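Local coordinates for eukaryotic translation initiation factor 4 gamma 2 (Homo sapiens, PDB 4IUL), which probably acts in translation initiation, its MIF4G domain serving as a HEAT-repeat platform that interacts with the RNA helicase eIF4A, at residues K40-L45 with A78-R83; L54-V59 with T106-L111; S114-E119 with I156-E161. One frame throughout, in Å; residues are numbered along the deposited sequence.

Contact 1 of 3, residues K40-L45 with A78-R83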
loop_
_atom_site.group_PDB
_atom_site.type_symbol
_atom_site.label_atom_id
_atom_site.label_comp_id
_atom_site.label_asym_id
_atom_site.label_seq_id
_atom_site.Cartn_x
_atom_site.Cartn_y
_atom_site.Cartn_z
ATOM N N LYS A 40 19.504 -12.357 2.930
ATOM C CA LYS A 40 20.371 -12.776 1.829
ATOM C C LYS A 40 19.895 -12.340 0.440
ATOM O O LYS A 40 20.674 -11.806 -0.352
ATOM C CB LYS A 40 20.538 -14.298 1.848
ATOM C CG LYS A 40 21.415 -14.845 0.725
ATOM C CD LYS A 40 21.438 -16.368 0.722
ATOM C CE LYS A 40 22.352 -16.906 -0.371
ATOM N NZ LYS A 40 22.322 -18.396 -0.440
ATOM N N LEU A 41 18.624 -12.580 0.140
ATOM C CA LEU A 41 18.073 -12.224 -1.163
ATOM C C LEU A 41 18.047 -10.712 -1.334
ATOM O O LEU A 41 18.177 -10.199 -2.445
ATOM C CB LEU A 41 16.662 -12.794 -1.310
ATOM C CG LEU A 41 16.561 -14.309 -1.130
ATOM C CD1 LEU A 41 15.114 -14.757 -1.234
ATOM C CD2 LEU A 41 17.418 -15.000 -2.178
ATOM N N CYS A 42 17.891 -10.007 -0.219
ATOM C CA CYS A 42 17.850 -8.553 -0.234
ATOM C C CYS A 42 19.192 -8.035 -0.728
ATOM O O CYS A 42 19.251 -7.094 -1.519
ATOM C CB CYS A 42 17.562 -8.023 1.173
ATOM S SG CYS A 42 17.229 -6.242 1.271
ATOM N N LEU A 43 20.269 -8.663 -0.262
ATOM C CA LEU A 43 21.620 -8.270 -0.660
ATOM C C LEU A 43 21.849 -8.533 -2.141
ATOM O O LEU A 43 22.510 -7.746 -2.821
ATOM C CB LEU A 43 22.668 -9.028 0.162
ATOM C CG LEU A 43 22.917 -8.523 1.585
ATOM C CD1 LEU A 43 23.778 -9.512 2.346
ATOM C CD2 LEU A 43 23.597 -7.163 1.523
ATOM N N GLU A 44 21.309 -9.645 -2.634
ATOM C CA GLU A 44 21.456 -9.998 -4.041
ATOM C C GLU A 44 20.742 -8.959 -4.910
ATOM O O GLU A 44 21.284 -8.489 -5.914
ATOM C CB GLU A 44 20.858 -11.382 -4.303
ATOM C CG GLU A 44 21.431 -12.079 -5.530
ATOM C CD GLU A 44 20.682 -13.356 -5.877
ATOM O OE1 GLU A 44 20.245 -14.066 -4.940
ATOM O OE2 GLU A 44 20.542 -13.649 -7.088
ATOM N N LEU A 45 19.529 -8.594 -4.508
ATOM C CA LEU A 45 18.742 -7.616 -5.243
ATOM C C LEU A 45 19.461 -6.277 -5.320
ATOM O O LEU A 45 19.413 -5.600 -6.349
ATOM C CB LEU A 45 17.369 -7.435 -4.590
ATOM C CG LEU A 45 16.393 -6.516 -5.330
ATOM C CD1 LEU A 45 16.329 -6.918 -6.803
ATOM C CD2 LEU A 45 15.014 -6.607 -4.689
ATOM N N ALA A 78 7.633 -4.103 1.761
ATOM C CA ALA A 78 7.788 -2.710 2.171
ATOM C C ALA A 78 9.203 -2.481 2.703
ATOM O O ALA A 78 9.796 -1.427 2.479
ATOM C CB ALA A 78 6.756 -2.349 3.243
ATOM N N GLN A 79 9.738 -3.480 3.399
ATOM C CA GLN A 79 11.080 -3.388 3.957
ATOM C C GLN A 79 12.103 -3.428 2.820
ATOM O O GLN A 79 13.148 -2.778 2.880
ATOM C CB GLN A 79 11.326 -4.544 4.929
ATOM C CG GLN A 79 12.477 -4.311 5.902
ATOM C CD GLN A 79 12.247 -3.117 6.825
ATOM O OE1 GLN A 79 11.198 -2.993 7.458
ATOM N NE2 GLN A 79 13.237 -2.239 6.908
ATOM N N LEU A 80 11.792 -4.190 1.779
ATOM C CA LEU A 80 12.685 -4.286 0.629
ATOM C C LEU A 80 12.768 -2.916 -0.065
ATOM O O LEU A 80 13.841 -2.481 -0.493
ATOM C CB LEU A 80 12.168 -5.347 -0.340
ATOM C CG LEU A 80 13.041 -5.693 -1.543
ATOM C CD1 LEU A 80 14.389 -6.245 -1.084
ATOM C CD2 LEU A 80 12.301 -6.724 -2.393
ATOM N N CYS A 81 11.632 -2.230 -0.158
ATOM C CA CYS A 81 11.604 -0.910 -0.779
ATOM C C CYS A 81 12.414 0.100 0.046
ATOM O O CYS A 81 13.090 0.971 -0.515
ATOM C CB CYS A 81 10.154 -0.439 -0.951
ATOM S SG CYS A 81 9.230 -1.356 -2.251
ATOM N N LEU A 82 12.363 -0.028 1.371
ATOM C CA LEU A 82 13.109 0.874 2.251
ATOM C C LEU A 82 14.615 0.786 2.003
ATOM O O LEU A 82 15.286 1.806 1.873
ATOM C CB LEU A 82 12.822 0.556 3.717
ATOM C CG LEU A 82 13.680 1.299 4.759
ATOM C CD1 LEU A 82 13.527 2.822 4.598
ATOM C CD2 LEU A 82 13.252 0.865 6.170
ATOM N N ARG A 83 15.138 -0.436 1.946
ATOM C CA ARG A 83 16.564 -0.661 1.712
ATOM C C ARG A 83 17.012 -0.048 0.386
ATOM O O ARG A 83 18.044 0.626 0.316
ATOM C CB ARG A 83 16.862 -2.165 1.707
ATOM C CG ARG A 83 16.317 -2.912 2.920
ATOM C CD ARG A 83 17.126 -2.659 4.196
ATOM N NE ARG A 83 18.374 -3.421 4.200
ATOM C CZ ARG A 83 19.500 -3.025 3.615
ATOM N NH1 ARG A 83 19.549 -1.857 2.981
ATOM N NH2 ARG A 83 20.572 -3.809 3.639
#

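Contact 2 of 3, residues L54-V59 with T106-L111. With SO4 (sulfate ion), chain D.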
loop_
_atom_site.group_PDB
_atom_site.type_symbol
_atom_site.label_atom_id
_atom_site.label_comp_id
_atom_site.label_asym_id
_atom_site.label_seq_id
_atom_site.Cartn_x
_atom_site.Cartn_y
_atom_site.Cartn_z
ATOM N N LEU A 54 16.739 3.146 -15.690
ATOM C CA LEU A 54 15.996 2.129 -16.429
ATOM C C LEU A 54 15.797 0.850 -15.614
ATOM O O LEU A 54 14.698 0.306 -15.559
ATOM C CB LEU A 54 16.722 1.821 -17.743
ATOM C CG LEU A 54 16.063 0.802 -18.676
ATOM C CD1 LEU A 54 16.449 1.115 -20.124
ATOM C CD2 LEU A 54 16.478 -0.621 -18.274
ATOM N N ILE A 55 16.859 0.376 -14.978
ATOM C CA ILE A 55 16.771 -0.828 -14.170
ATOM C C ILE A 55 15.891 -0.585 -12.944
ATOM O O ILE A 55 15.139 -1.476 -12.534
ATOM C CB ILE A 55 18.182 -1.311 -13.759
ATOM C CG1 ILE A 55 18.886 -1.898 -14.986
ATOM C CG2 ILE A 55 18.097 -2.349 -12.668
ATOM C CD1 ILE A 55 20.327 -2.266 -14.758
ATOM N N LEU A 56 15.972 0.616 -12.365
ATOM C CA LEU A 56 15.136 0.938 -11.201
ATOM C C LEU A 56 13.642 0.865 -11.557
ATOM O O LEU A 56 12.835 0.329 -10.783
ATOM C CB LEU A 56 15.463 2.338 -10.660
ATOM C CG LEU A 56 16.811 2.566 -9.968
ATOM C CD1 LEU A 56 16.909 4.023 -9.496
ATOM C CD2 LEU A 56 16.948 1.614 -8.785
ATOM N N LYS A 57 13.279 1.388 -12.729
ATOM C CA LYS A 57 11.876 1.377 -13.164
ATOM C C LYS A 57 11.289 -0.029 -13.232
ATOM O O LYS A 57 10.143 -0.243 -12.841
ATOM C CB LYS A 57 11.710 2.039 -14.537
ATOM C CG LYS A 57 11.855 3.557 -14.549
ATOM C CD LYS A 57 11.653 4.101 -15.963
ATOM C CE LYS A 57 11.789 5.604 -15.990
ATOM N NZ LYS A 57 11.709 6.121 -17.369
ATOM N N GLY A 58 12.072 -0.976 -13.740
ATOM C CA GLY A 58 11.611 -2.353 -13.842
ATOM C C GLY A 58 11.505 -3.008 -12.476
ATOM O O GLY A 58 10.494 -3.640 -12.153
ATOM N N VAL A 59 12.554 -2.862 -11.674
ATOM C CA VAL A 59 12.563 -3.415 -10.323
ATOM C C VAL A 59 11.304 -3.008 -9.553
ATOM O O VAL A 59 10.663 -3.842 -8.924
ATOM C CB VAL A 59 13.805 -2.940 -9.532
ATOM C CG1 VAL A 59 13.679 -3.354 -8.058
ATOM C CG2 VAL A 59 15.068 -3.528 -10.149
ATOM N N THR A 106 15.232 11.041 -3.914
ATOM C CA THR A 106 15.975 10.360 -4.970
ATOM C C THR A 106 15.087 9.767 -6.061
ATOM O O THR A 106 13.859 9.727 -5.946
ATOM C CB THR A 106 16.823 9.203 -4.412
ATOM O OG1 THR A 106 15.954 8.170 -3.933
ATOM C CG2 THR A 106 17.711 9.678 -3.267
ATOM N N THR A 107 15.744 9.295 -7.116
ATOM C CA THR A 107 15.088 8.684 -8.258
ATOM C C THR A 107 14.171 7.560 -7.782
ATOM O O THR A 107 12.973 7.561 -8.081
ATOM C CB THR A 107 16.147 8.112 -9.241
ATOM O OG1 THR A 107 17.008 9.172 -9.675
ATOM C CG2 THR A 107 15.480 7.486 -10.461
ATOM N N PHE A 108 14.730 6.613 -7.031
ATOM C CA PHE A 108 13.944 5.498 -6.539
ATOM C C PHE A 108 12.688 5.972 -5.815
ATOM O O PHE A 108 11.578 5.574 -6.171
ATOM C CB PHE A 108 14.744 4.612 -5.586
ATOM C CG PHE A 108 14.007 3.363 -5.179
ATOM C CD1 PHE A 108 13.952 2.264 -6.033
ATOM C CD2 PHE A 108 13.284 3.319 -3.991
ATOM C CE1 PHE A 108 13.181 1.137 -5.710
ATOM C CE2 PHE A 108 12.508 2.199 -3.660
ATOM C CZ PHE A 108 12.455 1.107 -4.522
ATOM N N ARG A 109 12.869 6.829 -4.812
ATOM C CA ARG A 109 11.748 7.342 -4.026
ATOM C C ARG A 109 10.657 7.976 -4.868
ATOM O O ARG A 109 9.476 7.741 -4.628
ATOM C CB ARG A 109 12.233 8.351 -2.972
ATOM C CG ARG A 109 12.999 7.726 -1.795
ATOM C CD ARG A 109 13.436 8.796 -0.805
ATOM N NE ARG A 109 14.273 8.278 0.273
ATOM C CZ ARG A 109 13.818 7.607 1.328
ATOM N NH1 ARG A 109 12.522 7.365 1.458
ATOM N NH2 ARG A 109 14.661 7.182 2.260
ATOM N N ARG A 110 11.060 8.774 -5.850
ATOM C CA ARG A 110 10.136 9.459 -6.748
ATOM C C ARG A 110 9.323 8.505 -7.632
ATOM O O ARG A 110 8.118 8.666 -7.781
ATOM C CB ARG A 110 10.922 10.441 -7.628
ATOM C CG ARG A 110 10.174 10.957 -8.852
ATOM C CD ARG A 110 10.986 12.011 -9.602
ATOM N NE ARG A 110 12.116 11.465 -10.359
ATOM C CZ ARG A 110 12.001 10.820 -11.517
ATOM N NH1 ARG A 110 13.085 10.362 -12.139
ATOM N NH2 ARG A 110 10.803 10.633 -12.058
ATOM N N LEU A 111 9.975 7.513 -8.221
ATOM C CA LEU A 111 9.263 6.573 -9.083
ATOM C C LEU A 111 8.365 5.605 -8.300
ATOM O O LEU A 111 7.360 5.121 -8.829
ATOM C CB LEU A 111 10.256 5.791 -9.953
ATOM C CG LEU A 111 11.089 6.600 -10.968
ATOM C CD1 LEU A 111 12.146 5.692 -11.601
ATOM C CD2 LEU A 111 10.186 7.208 -12.057
HETATM S S SO4 D . 11.458 9.741 -15.961
HETATM O O1 SO4 D . 10.630 10.775 -16.609
HETATM O O2 SO4 D . 12.392 10.377 -15.016
HETATM O O3 SO4 D . 10.583 8.805 -15.237
HETATM O O4 SO4 D . 12.224 9.010 -16.988
#

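Contact 3 of 3, residues S114-E119 with I156-E161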
loop_
_atom_site.group_PDB
_atom_site.type_symbol
_atom_site.label_atom_id
_atom_site.label_comp_id
_atom_site.label_asym_id
_atom_site.label_seq_id
_atom_site.Cartn_x
_atom_site.Cartn_y
_atom_site.Cartn_z
ATOM N N SER A 114 5.109 7.428 -7.565
ATOM C CA SER A 114 4.408 7.507 -8.837
ATOM C C SER A 114 3.711 6.197 -9.208
ATOM O O SER A 114 2.563 6.209 -9.637
ATOM C CB SER A 114 5.389 7.898 -9.941
ATOM O OG SER A 114 4.798 7.752 -11.214
ATOM N N LYS A 115 4.412 5.076 -9.047
ATOM C CA LYS A 115 3.856 3.766 -9.374
ATOM C C LYS A 115 2.639 3.388 -8.526
ATOM O O LYS A 115 1.649 2.887 -9.053
ATOM C CB LYS A 115 4.920 2.673 -9.234
ATOM C CG LYS A 115 4.384 1.251 -9.436
ATOM C CD LYS A 115 4.479 0.774 -10.893
ATOM C CE LYS A 115 3.548 1.508 -11.837
ATOM N NZ LYS A 115 3.639 0.970 -13.231
ATOM N N LEU A 116 2.702 3.603 -7.216
ATOM C CA LEU A 116 1.554 3.255 -6.391
ATOM C C LEU A 116 0.332 4.101 -6.705
ATOM O O LEU A 116 -0.793 3.630 -6.600
ATOM C CB LEU A 116 1.914 3.319 -4.913
ATOM C CG LEU A 116 2.404 1.905 -4.596
ATOM C CD1 LEU A 116 3.737 1.953 -3.911
ATOM C CD2 LEU A 116 1.360 1.178 -3.785
ATOM N N GLN A 117 0.551 5.344 -7.114
ATOM C CA GLN A 117 -0.563 6.196 -7.490
ATOM C C GLN A 117 -1.240 5.521 -8.693
ATOM O O GLN A 117 -2.471 5.525 -8.812
ATOM C CB GLN A 117 -0.054 7.589 -7.876
ATOM C CG GLN A 117 -1.155 8.584 -8.245
ATOM C CD GLN A 117 -2.247 8.664 -7.191
ATOM O OE1 GLN A 117 -1.983 8.954 -6.022
ATOM N NE2 GLN A 117 -3.487 8.406 -7.603
ATOM N N ASP A 118 -0.426 4.928 -9.569
ATOM C CA ASP A 118 -0.933 4.244 -10.761
ATOM C C ASP A 118 -1.731 2.982 -10.427
ATOM O O ASP A 118 -2.835 2.786 -10.939
ATOM C CB ASP A 118 0.208 3.848 -11.705
ATOM C CG ASP A 118 0.989 5.038 -12.227
ATOM O OD1 ASP A 118 0.377 6.094 -12.505
ATOM O OD2 ASP A 118 2.224 4.904 -12.379
ATOM N N GLU A 119 -1.170 2.107 -9.596
ATOM C CA GLU A 119 -1.894 0.892 -9.244
ATOM C C GLU A 119 -3.221 1.249 -8.580
ATOM O O GLU A 119 -4.243 0.632 -8.869
ATOM C CB GLU A 119 -1.071 -0.006 -8.310
ATOM C CG GLU A 119 -0.061 -0.900 -9.015
ATOM C CD GLU A 119 -0.709 -1.973 -9.885
ATOM O OE1 GLU A 119 -1.499 -1.622 -10.784
ATOM O OE2 GLU A 119 -0.422 -3.174 -9.679
ATOM N N ILE A 156 -4.429 -1.607 -0.824
ATOM C CA ILE A 156 -4.495 -0.690 0.307
ATOM C C ILE A 156 -3.580 -1.103 1.465
ATOM O O ILE A 156 -2.947 -0.250 2.084
ATOM C CB ILE A 156 -5.945 -0.543 0.807
ATOM C CG1 ILE A 156 -6.777 0.158 -0.276
ATOM C CG2 ILE A 156 -5.977 0.255 2.105
ATOM C CD1 ILE A 156 -8.242 0.260 0.039
ATOM N N LYS A 157 -3.502 -2.403 1.741
ATOM C CA LYS A 157 -2.656 -2.917 2.817
ATOM C C LYS A 157 -1.171 -2.662 2.536
ATOM O O LYS A 157 -0.395 -2.377 3.454
ATOM C CB LYS A 157 -2.898 -4.417 2.999
ATOM C CG LYS A 157 -2.046 -5.095 4.067
ATOM C CD LYS A 157 -2.338 -6.600 4.104
ATOM C CE LYS A 157 -1.446 -7.347 5.095
ATOM N NZ LYS A 157 -1.608 -6.815 6.482
ATOM N N PHE A 158 -0.772 -2.768 1.272
ATOM C CA PHE A 158 0.622 -2.530 0.903
ATOM C C PHE A 158 0.936 -1.034 1.047
ATOM O O PHE A 158 2.023 -0.655 1.492
ATOM C CB PHE A 158 0.882 -3.018 -0.532
ATOM C CG PHE A 158 2.313 -2.868 -0.982
ATOM C CD1 PHE A 158 3.363 -3.263 -0.159
ATOM C CD2 PHE A 158 2.611 -2.323 -2.229
ATOM C CE1 PHE A 158 4.698 -3.113 -0.571
ATOM C CE2 PHE A 158 3.933 -2.173 -2.647
ATOM C CZ PHE A 158 4.978 -2.568 -1.815
ATOM N N ILE A 159 -0.028 -0.193 0.683
ATOM C CA ILE A 159 0.136 1.251 0.803
ATOM C C ILE A 159 0.315 1.598 2.285
ATOM O O ILE A 159 1.203 2.371 2.654
ATOM C CB ILE A 159 -1.085 1.991 0.207
ATOM C CG1 ILE A 159 -1.058 1.857 -1.325
ATOM C CG2 ILE A 159 -1.069 3.463 0.613
ATOM C CD1 ILE A 159 -2.353 2.295 -2.023
ATOM N N GLY A 160 -0.519 1.010 3.137
ATOM C CA GLY A 160 -0.396 1.264 4.559
ATOM C C GLY A 160 1.010 0.947 5.052
ATOM O O GLY A 160 1.624 1.758 5.758
ATOM N N GLU A 161 1.537 -0.216 4.671
ATOM C CA GLU A 161 2.874 -0.624 5.102
ATOM C C GLU A 161 3.998 0.297 4.626
ATOM O O GLU A 161 5.014 0.443 5.306
ATOM C CB GLU A 161 3.164 -2.063 4.659
ATOM C CG GLU A 161 2.404 -3.121 5.454
ATOM C CD GLU A 161 2.741 -3.107 6.941
ATOM O OE1 GLU A 161 1.844 -2.802 7.754
ATOM O OE2 GLU A 161 3.904 -3.396 7.301
#

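Contact 1 of 3, residues K40-L45 with A78-R83
Cys-42 and Leu-80 meet because both first torsions swing the side chain opposite the backbone N and beside the carbonyl carbon, with chi1 -171° in Cys-42 and -174° in Leu-80. The first side-chain bond of Cys-42 points toward helix 74-87, and the sulfur meets it through Leu-80 and Arg-83. Leu-80 starts from a bond that points along the interface, yet its branched end closes the distance, and Leu-80 CD1 lies 3.7 Å from Cys-42 SG. Leu-45, one helical turn after Cys-42, pushes a single methyl into the fork of the same leucine: Leu-45 CD2 is 3.6 Å from Leu-80 CD2, with CD1 and CG of Leu-80 nearly as close. The two leucine side chains cross at about a right angle, so one methyl fills the notch between two. The short helical segments are inclined by 42° and their axes come no nearer than 10.8 Å, a roughly co-directional pairing of helices separated in sequence by the intervening helix 53-69, consistent with the HEAT-repeat build of the MIF4G domain. With an alanine here in place of Leu-80, Leu-45 CD2 would probably lose the fork that receives it and a gap would open beside the sulfur of Cys-42. Arg-83 closes the partly exposed border. Its CG is 3.8 Å from Cys-42 SG, and bends at chi2 and chi3 fold the chain so that the sulfur also lies over one face of the guanidinium group. The charge itself is answered within helix 74-87, where Arg-83 NH1 forms a salt bridge with Asp-87 OD2. Helix 13-31 adds to the packing, Val-26 touching Leu-45 and Leu-30 touching Leu-80.

Contact 2 of 3, residues L54-V59 with T106-L111
The start of helix 107-127 packs here against helix 53-69 of the MIF4G domain, with Leu-56 and Lys-57 facing Thr-107, Phe-108 and Leu-111. Leu-56 divides its methyls between two partners: Leu-56 CD1 is 3.9 Å from Thr-107 CG2, while Leu-56 CD2 comes to the edge of the Phe-108 ring, near its plane, 4.1 Å from Phe-108 CD1. Thr-107 can serve apolar and polar neighbours together because its chi1 of -59° turns CG2 to Leu-56 and leaves OG1 on another prong, hydrogen-bonded to Phe-91 N and Asn-90 OD1 of the preceding loop. Just before it, Thr-106 takes the N-cap position, its OG1 accepting a weak capping bond from Arg-109 N. The segment axes are inclined by 40° and approach to 10.2 Å, a co-directional pairing of helices in keeping with HEAT-repeat architecture. At the solvent border Lys-57 CG rests 3.7 Å from Leu-111 CD1, and the chain then runs on extended until Lys-57 NZ donates to sulfate O4 at 3.0 Å. Arg-110 grips the same ion from helix 107-127: its NH1 is 3.0 Å from sulfate O2, on a bent bond of 136°, and Arg-110 NH2 adds a weak bond to the same O2. Leu-111 CG lies above one face of that guanidinium, displaced toward its rim, and Arg-110 NH1 has a salt bridge to Asp-92 OD1 as well. Lys-53 NZ supplies another bond to the sulfate, which probably came from the crystallisation liquor.

Contact 3 of 3, residues S114-E119 with I156-E161
The apolar contacts all run through one methyl of Leu-116, which meets Ile-159 and Phe-158 on the facing helix. Leu-116 CD2 is 3.5 Å from Ile-159 CG1, the tighter of the two approaches, and the side chains slide past each other in opposite directions. Ile-159 presents this branch because CG1 is placed opposite its carbonyl carbon and beside the backbone N, with chi1 -71°; its CB sets off along the interface, but the extended branch brings the end closer. The first side-chain bond of Leu-116 points toward helix 141-163, and its chi2 of 129° departs from a staggered rotamer. The aromatic contact uses the same methyl: Leu-116 CD2 lies 4.0 Å from Phe-158 CD2, approaching the ring obliquely, while the two side chains cross at about a right angle. One methyl of Leu-116 thus touches two residues that are neighbours in sequence, and with CA atoms of Leu-116 and Ile-159 7.6 Å apart the backbones themselves stay clear of one another. The joint brings helix 107-127 against helix 141-163 near the middle of the HEAT-repeat array, and burial there is small, 129 Å² summed over both sides. Other helices contribute to the surroundings: helix 53-69 brings Ala-67 and helix 74-87 Ser-74 to Phe-158, and helix 170-181 brings Leu-173 and Cys-176 to Ile-159. Polar interactions run within the helices rather than between the segments. Asp-118 N donates to Ser-114 O at 3.3 Å, and on the facing side Gly-160 N donates to Ile-156 O at 2.9 Å. Gln-117, whose first side-chain bond points away from the other segment, uses NE2 to hydrogen-bond Glu-121 OE2 along its own helix.

In the fold
Contacts 1 and 2 lie on the same side of the chain's centre, each about 17 Å from it, whereas contact 3 sits about 4 Å from that centre. Centre to centre, contact 1 is about 14 Å from contact 2 and about 18 Å from contact 3; contacts 2 and 3 are about 15 Å apart. Segment 78-83 touches both others by packing alone, with Cys-81 O 3.4 Å from Phe-108 CE2 and Ala-78 CB 3.9 Å from Glu-161 CB. Contacts 2 and 3 instead share helix 107-127, which packs on helix 53-69 at its beginning and on helix 141-163 further along. The bound sulfate belongs to contact 2.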